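Local coordinates for protein agrin (Gallus gallus, PDB 1PZ7) that binds calcium through this laminin G domain and promotes acetylcholine-receptor clustering at the nerve-muscle synapse, an activity modulated by alternative splicing and calcium binding, at residues S68-G71 with L72-D76; L80-D84 with G85-M89. One frame throughout, in Å; residues are numbered along the deposited sequence.

Contact 1 (S68-G71 with L72-D76); sequences SGKG and LERSD. With CA (calcium ion), chain C.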
# COMPACT_ATOMS: atom_id res chain seq x y z
N SER A 68 -2.15 -1.59 -4.61
CA SER A 68 -2.34 -0.80 -5.82
C SER A 68 -2.37 -1.76 -7.00
O SER A 68 -1.41 -2.49 -7.24
CB SER A 68 -1.21 0.21 -5.97
OG SER A 68 -1.32 0.91 -7.20
N GLY A 69 -3.48 -1.78 -7.72
CA GLY A 69 -3.64 -2.65 -8.87
C GLY A 69 -5.11 -2.89 -9.14
O GLY A 69 -5.95 -2.56 -8.30
N LYS A 70 -5.41 -3.46 -10.30
CA LYS A 70 -6.80 -3.71 -10.70
C LYS A 70 -7.53 -4.70 -9.80
O LYS A 70 -8.75 -4.67 -9.70
CB LYS A 70 -6.85 -4.18 -12.16
CG LYS A 70 -8.24 -4.24 -12.75
CD LYS A 70 -8.18 -4.21 -14.27
CE LYS A 70 -9.56 -4.26 -14.89
NZ LYS A 70 -9.50 -4.14 -16.37
N GLY A 71 -6.79 -5.60 -9.15
CA GLY A 71 -7.40 -6.53 -8.21
C GLY A 71 -8.02 -7.78 -8.82
O GLY A 71 -8.82 -8.46 -8.18
N LEU A 72 -7.67 -8.08 -10.06
CA LEU A 72 -8.13 -9.31 -10.68
C LEU A 72 -7.04 -10.36 -10.51
O LEU A 72 -5.89 -10.02 -10.27
CB LEU A 72 -8.46 -9.09 -12.15
CG LEU A 72 -9.58 -8.08 -12.40
CD1 LEU A 72 -9.75 -7.82 -13.88
CD2 LEU A 72 -10.89 -8.59 -11.80
N GLU A 73 -7.40 -11.63 -10.64
CA GLU A 73 -6.42 -12.71 -10.46
C GLU A 73 -5.19 -12.57 -11.36
O GLU A 73 -4.07 -12.86 -10.95
CB GLU A 73 -7.07 -14.07 -10.66
CG GLU A 73 -7.89 -14.51 -9.46
CD GLU A 73 -8.49 -15.89 -9.62
OE1 GLU A 73 -7.87 -16.76 -10.27
OE2 GLU A 73 -9.60 -16.10 -9.09
N ARG A 74 -5.40 -12.09 -12.58
CA ARG A 74 -4.30 -11.94 -13.53
C ARG A 74 -3.52 -10.65 -13.36
O ARG A 74 -2.46 -10.48 -13.95
CB ARG A 74 -4.84 -11.96 -14.95
CG ARG A 74 -5.63 -10.71 -15.33
CD ARG A 74 -6.11 -10.69 -16.77
NE ARG A 74 -6.86 -9.48 -17.09
CZ ARG A 74 -8.13 -9.28 -16.78
NH1 ARG A 74 -8.83 -10.21 -16.14
NH2 ARG A 74 -8.72 -8.14 -17.13
N SER A 75 -4.03 -9.74 -12.53
CA SER A 75 -3.50 -8.39 -12.46
C SER A 75 -2.14 -8.20 -11.82
O SER A 75 -1.77 -8.90 -10.87
CB SER A 75 -4.49 -7.49 -11.72
OG SER A 75 -5.73 -7.44 -12.39
N ASP A 76 -1.40 -7.22 -12.34
CA ASP A 76 -0.18 -6.75 -11.72
C ASP A 76 -0.58 -6.11 -10.41
O ASP A 76 -1.73 -5.73 -10.23
CB ASP A 76 0.49 -5.66 -12.57
CG ASP A 76 1.08 -6.18 -13.85
OD1 ASP A 76 1.57 -5.34 -14.63
OD2 ASP A 76 1.13 -7.39 -14.15
CA CA C . 3.17 -5.28 -16.32
O HOH W 1 -3.18 -4.07 -11.90
O HOH W 2 -3.96 -6.16 -8.54
O HOH W 3 1.68 -7.59 -16.83
O HOH W 4 4.34 -5.28 -18.41
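Lys70 and Leu72 lie against each other at the head of the loop that joins strand 63-68 to strand 77-83. The lysine runs out fully extended, its CG anti to the backbone N (chi1 -170°), and its methylenes run obliquely past the CD1 branch of Leu72, Lys70 CE coming within 3.7 Å of Leu72 CD1. Ser75 OG sits 3.5 Å from Lys70 CB and 3.9 Å from Gly71 N, packed under the backbone of both. That hydroxyl oxygen accepts a bent hydrogen bond from Leu72 N (3.1 Å, 140° at the hydrogen) inside the type I turn Leu72-Ser75, which Ser75 N closes by bonding to Leu72 O. No direct hydrogen bond links 68-71 to 72-76. One water takes the N-H of Lys70, another that of Gly71 (2.9 Å from Gly71 N), and both donate to Asp76 O. The Asp76 side chain leads away to the calcium ion, with OD1 2.3 Å from the metal, where Leu93 O, Gln143 O and Asp145 also bind. Lys70 NZ ends 4.1 Å from Arg74 NH2, a like-charged pair that probably repels mildly. The two water bridges engage the carbonyl oxygen of the residue whose carboxylate binds calcium, which probably steadies the loop beside the site.

Contact 2 (L80-D84 with G85-M89); sequences LAIVD and GFVQM
A beta hairpin with a two-residue type I' turn, Val83 to Phe86, joins strands 77-83 and 86-92 in the six-stranded antiparallel sheet of the laminin G sandwich. Asp84 and Gly85 occupy its corners, both with positive phi, as this turn requires. Two hydrogen-bonded pairs stitch the strands. Ala81 and Gln88 exchange a pair of bonds in which each N lies nearly in line with the opposing carbonyl, Gln88 N to Ala81 O being 2.9 Å. Val83 N reaches Phe86 O almost straight (2.9 Å, 173° at the hydrogen), whereas the return bond beside the turn is longer, Phe86 N lying 3.3 Å from Val83 O and well above the carbonyl plane. Val83 O also accepts from Arg101 on strand 98-103. Leu80, Ile82, Val87 and Met89 share one face; Leu80, Val87 and Met89 touch strand 112-119 of the other sheet, so this face belongs to the sandwich interior. There Leu80 CD2 rests 3.7 Å from Met89 CB; Met89 CG, anti to the backbone N (chi1 179°), stays 3.9 Å from Leu80 CD2, and the chain beyond it leads off past the leucine. Nearer the turn, Ile82 CG2 packs on the backbone of Gly85. On the other face, beside Tyr168, Val83 CG2 meets the Gln88 chain, 3.7 Å from Gln88 CG. At the hairpin end one ring carbon of Phe86, CD1, approaches Asp84 O obliquely to 3.4 Å.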
# COMPACT_ATOMS: atom_id res chain seq x y z
N LEU A 80 1.84 -3.06 0.12
CA LEU A 80 2.54 -2.96 1.39
C LEU A 80 1.73 -3.74 2.40
O LEU A 80 0.50 -3.61 2.46
CB LEU A 80 2.66 -1.51 1.85
CG LEU A 80 3.44 -0.60 0.91
CD1 LEU A 80 3.45 0.83 1.42
CD2 LEU A 80 4.86 -1.11 0.74
N ALA A 81 2.39 -4.55 3.22
CA ALA A 81 1.70 -5.35 4.21
C ALA A 81 2.61 -5.58 5.39
O ALA A 81 3.83 -5.52 5.25
CB ALA A 81 1.29 -6.69 3.62
N ILE A 82 2.01 -5.83 6.55
CA ILE A 82 2.77 -6.23 7.72
C ILE A 82 2.72 -7.75 7.69
O ILE A 82 1.64 -8.33 7.71
CB ILE A 82 2.12 -5.69 9.00
CG1 ILE A 82 2.03 -4.16 8.97
CG2 ILE A 82 2.91 -6.16 10.22
CD1 ILE A 82 1.25 -3.57 10.14
N VAL A 83 3.88 -8.38 7.59
CA VAL A 83 3.96 -9.83 7.54
C VAL A 83 4.89 -10.28 8.64
O VAL A 83 6.08 -9.96 8.63
CB VAL A 83 4.49 -10.32 6.18
CG1 VAL A 83 4.65 -11.83 6.18
CG2 VAL A 83 3.57 -9.86 5.06
N ASP A 84 4.35 -11.04 9.59
CA ASP A 84 5.12 -11.51 10.72
C ASP A 84 5.85 -10.37 11.44
O ASP A 84 7.01 -10.51 11.84
CB ASP A 84 6.12 -12.59 10.28
CG ASP A 84 5.44 -13.84 9.73
OD1 ASP A 84 4.32 -14.16 10.16
OD2 ASP A 84 5.97 -14.56 8.86
N GLY A 85 5.17 -9.24 11.60
CA GLY A 85 5.70 -8.12 12.36
C GLY A 85 6.57 -7.10 11.65
O GLY A 85 7.04 -6.14 12.28
N PHE A 86 6.79 -7.29 10.35
CA PHE A 86 7.62 -6.38 9.59
C PHE A 86 6.92 -5.94 8.31
O PHE A 86 6.24 -6.73 7.65
CB PHE A 86 8.95 -7.04 9.24
CG PHE A 86 9.81 -7.33 10.44
CD1 PHE A 86 9.74 -8.56 11.08
CD2 PHE A 86 10.68 -6.37 10.93
CE1 PHE A 86 10.52 -8.82 12.19
CE2 PHE A 86 11.47 -6.63 12.04
CZ PHE A 86 11.39 -7.86 12.66
N VAL A 87 7.07 -4.67 7.97
CA VAL A 87 6.50 -4.20 6.73
C VAL A 87 7.29 -4.78 5.58
O VAL A 87 8.52 -4.88 5.63
CB VAL A 87 6.55 -2.66 6.63
CG1 VAL A 87 6.02 -2.19 5.27
CG2 VAL A 87 5.74 -2.02 7.75
N GLN A 88 6.58 -5.20 4.55
CA GLN A 88 7.24 -5.63 3.34
C GLN A 88 6.48 -5.12 2.13
O GLN A 88 5.26 -4.91 2.18
CB GLN A 88 7.40 -7.15 3.29
CG GLN A 88 6.13 -7.94 3.17
CD GLN A 88 6.41 -9.43 3.03
OE1 GLN A 88 5.80 -10.11 2.20
NE2 GLN A 88 7.33 -9.93 3.83
N MET A 89 7.21 -4.91 1.06
CA MET A 89 6.64 -4.50 -0.21
C MET A 89 6.76 -5.68 -1.15
O MET A 89 7.76 -6.40 -1.15
CB MET A 89 7.37 -3.30 -0.77
CG MET A 89 6.82 -2.85 -2.11
SD MET A 89 7.38 -1.23 -2.62
CE MET A 89 9.13 -1.50 -2.72

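Overall arrangement
Both contacts are local turns in one continuous run of the laminin G domain, contact 1 coming first along the chain, and their centres lie about 19 Å apart. Strand 77-83 links them: the 68-76 loop leads into its start and the 80-89 hairpin closes its end, so they sit at opposite ends of this strand in the six-stranded sheet. Contact 1 is partly buried at the calcium-binding end, whereas contact 2 is mostly buried, with the inward face of its hairpin set against strand 112-119 of the other sheet. Strand 86-92 then runs back toward the calcium site, where Leu93 follows it and joins Asp76 as a ligand.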